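Local structure of alpha-1,6-mannanase (Bacteroides thetaiotaomicron, 4V1S) at residues G83-L97 with T378-R392. The protein probably hydrolyses alpha-1,6-mannosidic linkages of mannans as a family 76 glycoside hydrolase of a gut bacterium. Numbering follows the deposited sequence. Where two conformers were deposited one is given.
Sequences GNIFLLYTYTEGISL and TVAAYMYMRAANYKR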
loop_
_atom_site.group_PDB
_atom_site.type_symbol
_atom_site.label_atom_id
_atom_site.label_comp_id
_atom_site.label_asym_id
_atom_site.label_seq_id
_atom_site.Cartn_x
_atom_site.Cartn_y
_atom_site.Cartn_z
ATOM N N GLY A 83 -4.886 0.678 8.550
ATOM C CA GLY A 83 -4.085 1.803 9.040
ATOM C C GLY A 83 -2.776 1.368 9.648
ATOM O O GLY A 83 -1.796 2.082 9.583
ATOM N N ASN A 84 -2.771 0.166 10.243
ATOM C CA ASN A 84 -1.564 -0.403 10.784
ATOM C C ASN A 84 -0.567 -0.810 9.727
ATOM O O ASN A 84 0.639 -0.854 9.991
ATOM C CB ASN A 84 -1.890 -1.655 11.630
ATOM C CG ASN A 84 -2.768 -1.321 12.814
ATOM O OD1 ASN A 84 -2.292 -0.874 13.853
ATOM N ND2 ASN A 84 -4.054 -1.451 12.628
ATOM N N ILE A 85 -1.054 -1.113 8.523
ATOM C CA ILE A 85 -0.146 -1.466 7.409
ATOM C C ILE A 85 0.705 -0.271 7.027
ATOM O O ILE A 85 1.907 -0.398 6.736
ATOM C CB ILE A 85 -0.946 -2.024 6.209
ATOM C CG1 ILE A 85 -1.741 -3.287 6.642
ATOM C CG2 ILE A 85 -0.047 -2.326 5.028
ATOM C CD1 ILE A 85 -2.663 -3.822 5.559
ATOM N N PHE A 86 0.128 0.941 7.050
ATOM C CA PHE A 86 0.960 2.102 6.798
ATOM C C PHE A 86 2.013 2.328 7.884
ATOM O O PHE A 86 3.096 2.761 7.567
ATOM C CB PHE A 86 0.142 3.357 6.612
ATOM C CG PHE A 86 -0.697 3.347 5.360
ATOM C CD1 PHE A 86 -0.109 3.469 4.117
ATOM C CD2 PHE A 86 -2.108 3.352 5.423
ATOM C CE1 PHE A 86 -0.861 3.519 2.955
ATOM C CE2 PHE A 86 -2.882 3.387 4.251
ATOM C CZ PHE A 86 -2.248 3.474 3.028
ATOM N N LEU A 87 1.702 1.996 9.133
ATOM C CA LEU A 87 2.716 2.076 10.155
ATOM C C LEU A 87 3.808 1.042 9.875
ATOM O O LEU A 87 4.977 1.349 9.929
ATOM C CB LEU A 87 2.103 1.863 11.559
ATOM C CG LEU A 87 1.218 2.962 12.087
ATOM C CD1 LEU A 87 0.595 2.546 13.398
ATOM C CD2 LEU A 87 2.032 4.238 12.259
ATOM N N LEU A 88 3.420 -0.184 9.521
ATOM C CA LEU A 88 4.409 -1.202 9.155
ATOM C C LEU A 88 5.341 -0.681 8.046
ATOM O O LEU A 88 6.562 -0.824 8.115
ATOM C CB LEU A 88 3.673 -2.452 8.674
ATOM C CG LEU A 88 4.498 -3.626 8.178
ATOM C CD1 LEU A 88 5.341 -4.187 9.309
ATOM C CD2 LEU A 88 3.598 -4.709 7.578
ATOM N N TYR A 89 4.757 -0.114 6.998
ATOM C CA TYR A 89 5.540 0.452 5.883
ATOM C C TYR A 89 6.493 1.571 6.369
ATOM O O TYR A 89 7.626 1.699 5.910
ATOM C CB TYR A 89 4.612 1.055 4.842
ATOM C CG TYR A 89 3.747 0.121 4.036
ATOM C CD1 TYR A 89 3.879 -1.268 4.093
ATOM C CD2 TYR A 89 2.771 0.657 3.174
ATOM C CE1 TYR A 89 3.016 -2.088 3.344
ATOM C CE2 TYR A 89 1.962 -0.142 2.392
ATOM C CZ TYR A 89 2.091 -1.532 2.450
ATOM O OH TYR A 89 1.287 -2.330 1.620
ATOM N N THR A 90 6.008 2.378 7.307
ATOM C CA THR A 90 6.776 3.513 7.813
ATOM C C THR A 90 7.990 3.047 8.589
ATOM O O THR A 90 9.125 3.476 8.334
ATOM C CB THR A 90 5.914 4.415 8.703
ATOM O OG1 THR A 90 4.810 4.861 7.935
ATOM C CG2 THR A 90 6.701 5.578 9.203
ATOM N N TYR A 91 7.765 2.126 9.521
ATOM C CA TYR A 91 8.883 1.644 10.349
ATOM C C TYR A 91 9.897 0.874 9.504
ATOM O O TYR A 91 11.118 0.979 9.699
ATOM C CB TYR A 91 8.382 0.788 11.512
ATOM C CG TYR A 91 7.329 1.425 12.392
ATOM C CD1 TYR A 91 7.420 2.739 12.806
ATOM C CD2 TYR A 91 6.254 0.674 12.862
ATOM C CE1 TYR A 91 6.417 3.299 13.591
ATOM C CE2 TYR A 91 5.289 1.211 13.693
ATOM C CZ TYR A 91 5.387 2.509 14.098
ATOM O OH TYR A 91 4.362 3.028 14.911
ATOM N N THR A 92 9.399 0.099 8.563
ATOM C CA THR A 92 10.274 -0.591 7.633
ATOM C C THR A 92 11.167 0.368 6.850
ATOM O O THR A 92 12.381 0.184 6.795
ATOM C CB THR A 92 9.460 -1.449 6.691
ATOM O OG1 THR A 92 8.746 -2.437 7.453
ATOM C CG2 THR A 92 10.375 -2.111 5.642
ATOM N N GLU A 93 10.575 1.420 6.280
ATOM C CA GLU A 93 11.382 2.418 5.585
ATOM C C GLU A 93 12.353 3.115 6.540
ATOM O O GLU A 93 13.481 3.444 6.157
ATOM C CB GLU A 93 10.502 3.427 4.873
ATOM C CG GLU A 93 11.206 4.360 3.905
ATOM C CD GLU A 93 11.653 3.722 2.584
ATOM O OE1 GLU A 93 11.747 2.487 2.489
ATOM O OE2 GLU A 93 11.938 4.478 1.613
ATOM N N GLY A 94 11.920 3.318 7.782
ATOM C CA GLY A 94 12.783 3.877 8.822
ATOM C C GLY A 94 14.109 3.150 8.984
ATOM O O GLY A 94 15.134 3.788 9.246
ATOM N N ILE A 95 14.100 1.827 8.793
ATOM C CA ILE A 95 15.319 1.040 8.949
ATOM C C ILE A 95 16.425 1.548 7.993
ATOM O O ILE A 95 17.613 1.475 8.317
ATOM C CB ILE A 95 15.081 -0.479 8.690
ATOM C CG1 ILE A 95 14.020 -1.101 9.622
ATOM C CG2 ILE A 95 16.372 -1.234 8.853
ATOM C CD1 ILE A 95 14.317 -1.022 11.098
ATOM N N SER A 96 16.029 2.039 6.814
ATOM C CA SER A 96 16.975 2.556 5.825
ATOM C C SER A 96 17.645 3.842 6.295
ATOM O O SER A 96 18.765 4.152 5.892
ATOM C CB SER A 96 16.294 2.787 4.470
ATOM O OG SER A 96 15.868 1.560 3.888
ATOM N N LEU A 97 16.959 4.592 7.151
ATOM C CA LEU A 97 17.511 5.819 7.746
ATOM C C LEU A 97 18.334 5.557 8.999
ATOM O O LEU A 97 19.440 6.123 9.167
ATOM C CB LEU A 97 16.374 6.780 8.088
ATOM C CG LEU A 97 15.628 7.599 7.013
ATOM C CD1 LEU A 97 16.578 8.512 6.253
ATOM C CD2 LEU A 97 14.811 6.767 6.050
ATOM N N THR A 378 -1.442 7.919 9.045
ATOM C CA THR A 378 -0.368 6.944 8.900
ATOM C C THR A 378 0.184 6.934 7.443
ATOM O O THR A 378 1.392 6.737 7.248
ATOM C CB THR A 378 -0.811 5.550 9.319
ATOM O OG1 THR A 378 -1.939 5.127 8.556
ATOM C CG2 THR A 378 -1.091 5.480 10.841
ATOM N N VAL A 379 -0.680 7.130 6.433
ATOM C CA VAL A 379 -0.172 7.209 5.065
ATOM C C VAL A 379 0.730 8.434 4.904
ATOM O O VAL A 379 1.710 8.376 4.204
ATOM C CB VAL A 379 -1.275 7.143 4.031
ATOM C CG1 VAL A 379 -2.256 8.304 4.153
ATOM C CG2 VAL A 379 -0.706 7.055 2.641
ATOM N N ALA A 380 0.391 9.547 5.564
ATOM C CA ALA A 380 1.256 10.729 5.520
ATOM C C ALA A 380 2.621 10.449 6.152
ATOM O O ALA A 380 3.637 10.781 5.588
ATOM C CB ALA A 380 0.586 11.912 6.179
ATOM N N ALA A 381 2.633 9.798 7.314
ATOM C CA ALA A 381 3.875 9.430 7.947
ATOM C C ALA A 381 4.734 8.580 7.025
ATOM O O ALA A 381 5.947 8.785 6.923
ATOM C CB ALA A 381 3.610 8.703 9.258
ATOM N N TYR A 382 4.094 7.621 6.336
ATOM C CA TYR A 382 4.799 6.753 5.409
ATOM C C TYR A 382 5.450 7.555 4.270
ATOM O O TYR A 382 6.647 7.399 3.989
ATOM C CB TYR A 382 3.849 5.683 4.890
ATOM C CG TYR A 382 4.360 4.858 3.738
ATOM C CD1 TYR A 382 5.603 4.266 3.788
ATOM C CD2 TYR A 382 3.571 4.628 2.612
ATOM C CE1 TYR A 382 6.087 3.490 2.714
ATOM C CE2 TYR A 382 4.032 3.885 1.541
ATOM C CZ TYR A 382 5.287 3.298 1.586
ATOM O OH TYR A 382 5.719 2.577 0.506
ATOM N N MET A 383 4.692 8.479 3.685
ATOM C CA MET A 383 5.250 9.352 2.646
ATOM C C MET A 383 6.428 10.173 3.147
ATOM O O MET A 383 7.446 10.315 2.455
ATOM C CB MET A 383 4.190 10.262 2.103
ATOM C CG MET A 383 3.148 9.542 1.279
ATOM S SD MET A 383 3.728 8.785 -0.253
ATOM C CE MET A 383 4.101 7.127 0.266
ATOM N N TYR A 384 6.322 10.670 4.369
ATOM C CA TYR A 384 7.440 11.462 4.897
ATOM C C TYR A 384 8.697 10.636 5.064
ATOM O O TYR A 384 9.793 11.126 4.811
ATOM C CB TYR A 384 7.084 12.187 6.207
ATOM C CG TYR A 384 5.982 13.200 6.103
ATOM C CD1 TYR A 384 5.835 14.005 4.974
ATOM C CD2 TYR A 384 5.062 13.356 7.143
ATOM C CE1 TYR A 384 4.768 14.886 4.865
ATOM C CE2 TYR A 384 4.030 14.308 7.087
ATOM C CZ TYR A 384 3.898 15.065 5.932
ATOM O OH TYR A 384 2.888 15.981 5.840
ATOM N N MET A 385 8.559 9.399 5.534
ATOM C CA MET A 385 9.709 8.555 5.714
ATOM C C MET A 385 10.322 8.186 4.346
ATOM O O MET A 385 11.553 8.118 4.196
ATOM C CB MET A 385 9.357 7.308 6.516
ATOM C CG MET A 385 10.571 6.511 6.960
ATOM S SD MET A 385 11.596 7.317 8.162
ATOM C CE MET A 385 10.805 6.806 9.682
ATOM N N ARG A 386 9.462 7.915 3.364
ATOM C CA ARG A 386 9.946 7.670 2.006
ATOM C C ARG A 386 10.757 8.838 1.453
ATOM O O ARG A 386 11.855 8.670 0.896
ATOM C CB ARG A 386 8.805 7.353 1.067
ATOM C CG ARG A 386 8.103 6.047 1.378
ATOM C CD ARG A 386 8.910 4.868 0.908
ATOM N NE ARG A 386 8.624 4.559 -0.470
ATOM C CZ ARG A 386 9.436 3.982 -1.338
ATOM N NH1 ARG A 386 10.656 3.674 -0.998
ATOM N NH2 ARG A 386 8.992 3.697 -2.559
ATOM N N ALA A 387 10.205 10.017 1.599
ATOM C CA ALA A 387 10.884 11.241 1.173
ATOM C C ALA A 387 12.225 11.419 1.909
ATOM O O ALA A 387 13.207 11.777 1.308
ATOM C CB ALA A 387 9.982 12.439 1.407
ATOM N N ALA A 388 12.254 11.122 3.202
ATOM C CA ALA A 388 13.493 11.202 3.971
ATOM C C ALA A 388 14.560 10.266 3.404
ATOM O O ALA A 388 15.733 10.623 3.307
ATOM C CB ALA A 388 13.208 10.883 5.434
ATOM N N ASN A 389 14.141 9.072 3.007
ATOM C CA ASN A 389 15.063 8.087 2.459
ATOM C C ASN A 389 15.629 8.567 1.126
ATOM O O ASN A 389 16.815 8.486 0.896
ATOM C CB ASN A 389 14.355 6.734 2.324
ATOM C CG ASN A 389 15.297 5.613 2.002
ATOM O OD1 ASN A 389 16.467 5.636 2.395
ATOM N ND2 ASN A 389 14.809 4.624 1.287
ATOM N N TYR A 390 14.771 9.077 0.241
ATOM C CA TYR A 390 15.245 9.546 -1.062
ATOM C C TYR A 390 16.086 10.830 -0.971
ATOM O O TYR A 390 17.000 11.018 -1.765
ATOM C CB TYR A 390 14.112 9.627 -2.085
ATOM C CG TYR A 390 13.828 8.271 -2.641
ATOM C CD1 TYR A 390 12.953 7.402 -1.993
ATOM C CD2 TYR A 390 14.483 7.831 -3.782
ATOM C CE1 TYR A 390 12.722 6.146 -2.464
ATOM C CE2 TYR A 390 14.267 6.571 -4.285
ATOM C CZ TYR A 390 13.403 5.717 -3.627
ATOM O OH TYR A 390 13.195 4.464 -4.150
ATOM N N LYS A 391 15.800 11.677 0.015
ATOM C CA LYS A 391 16.639 12.855 0.263
ATOM C C LYS A 391 18.055 12.377 0.652
ATOM O O LYS A 391 19.047 12.896 0.164
ATOM C CB LYS A 391 16.023 13.723 1.357
ATOM C CG LYS A 391 16.832 14.964 1.692
ATOM C CD LYS A 391 16.177 15.852 2.749
ATOM C CE LYS A 391 17.061 17.059 3.051
ATOM N NZ LYS A 391 16.442 17.992 4.031
ATOM N N ARG A 392 18.108 11.354 1.517
ATOM C CA ARG A 392 19.383 10.753 1.964
ATOM C C ARG A 392 20.152 10.128 0.786
ATOM O O ARG A 392 21.341 10.356 0.628
ATOM C CB ARG A 392 19.107 9.709 3.071
ATOM C CG ARG A 392 20.235 8.715 3.369
ATOM C CD ARG A 392 19.735 7.504 4.165
ATOM N NE ARG A 392 19.016 6.492 3.366
ATOM C CZ ARG A 392 19.600 5.632 2.515
ATOM N NH1 ARG A 392 20.919 5.666 2.298
ATOM N NH2 ARG A 392 18.854 4.736 1.849
#
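Glu93 reaches from one helix to Arg386 and Asn389 of another, and its path shows how a single side chain can serve both the greasy and the polar part of a helix interface. Its CB lies 3.7 Å from Met385 CG, and its CG stays beside that atom as the two side chains slide past each other in opposite directions. With CG anti to the backbone N (chi1 -169°) and a bend at chi2, the chain then brings Glu93 CD to 3.4 Å from Arg386 CD. At the tip OE2 takes two donors from opposite faces of the carboxylate. Arg386 NH1 meets OE2 at 3.0 Å through a nearly straight N-H bond (169° at the hydrogen) that is part of a salt bridge. Asn389 ND2 reaches OE2 at 2.9 Å in a more bent bond. Arg386 offers its edge, while its NE pairs with Asp321, which also accepts from Tyr382 OH. Asn389 is gripped in turn at OD1 by NE and NH2 of Arg392, a side-on clasp within its own helix. With an alanine here, Glu93 OE2 is likely to keep just Arg386 of its two donors, and the Arg392 guanidinium to lose the acceptor that holds its turn.

On the apolar side Met385 fits as a knob among Thr90, Glu93, Gly94 and Leu97, its SD 3.7 Å from Gly94 CA. Nearer the N-terminal ends, Tyr382 takes Tyr89 CB over one face, and the tilted Tyr89 ring turns an edge to it in an edge-to-face pair; Val379 CB sits 3.7 Å above the centre of the Phe86 ring. Segments 83-97 and 378-392, on helices 81-97 and 374-394, thus run nearly parallel (16°), joining sequence-distant parts of a helix-rich fold consistent with the family's (alpha/alpha) barrel. The chemistry implies a mostly apolar seam with its charged cluster around Glu93, where the arginine and the asparagine N-H would be expected to favour the ionised carboxylate, though Arg386 is shared with Asp321.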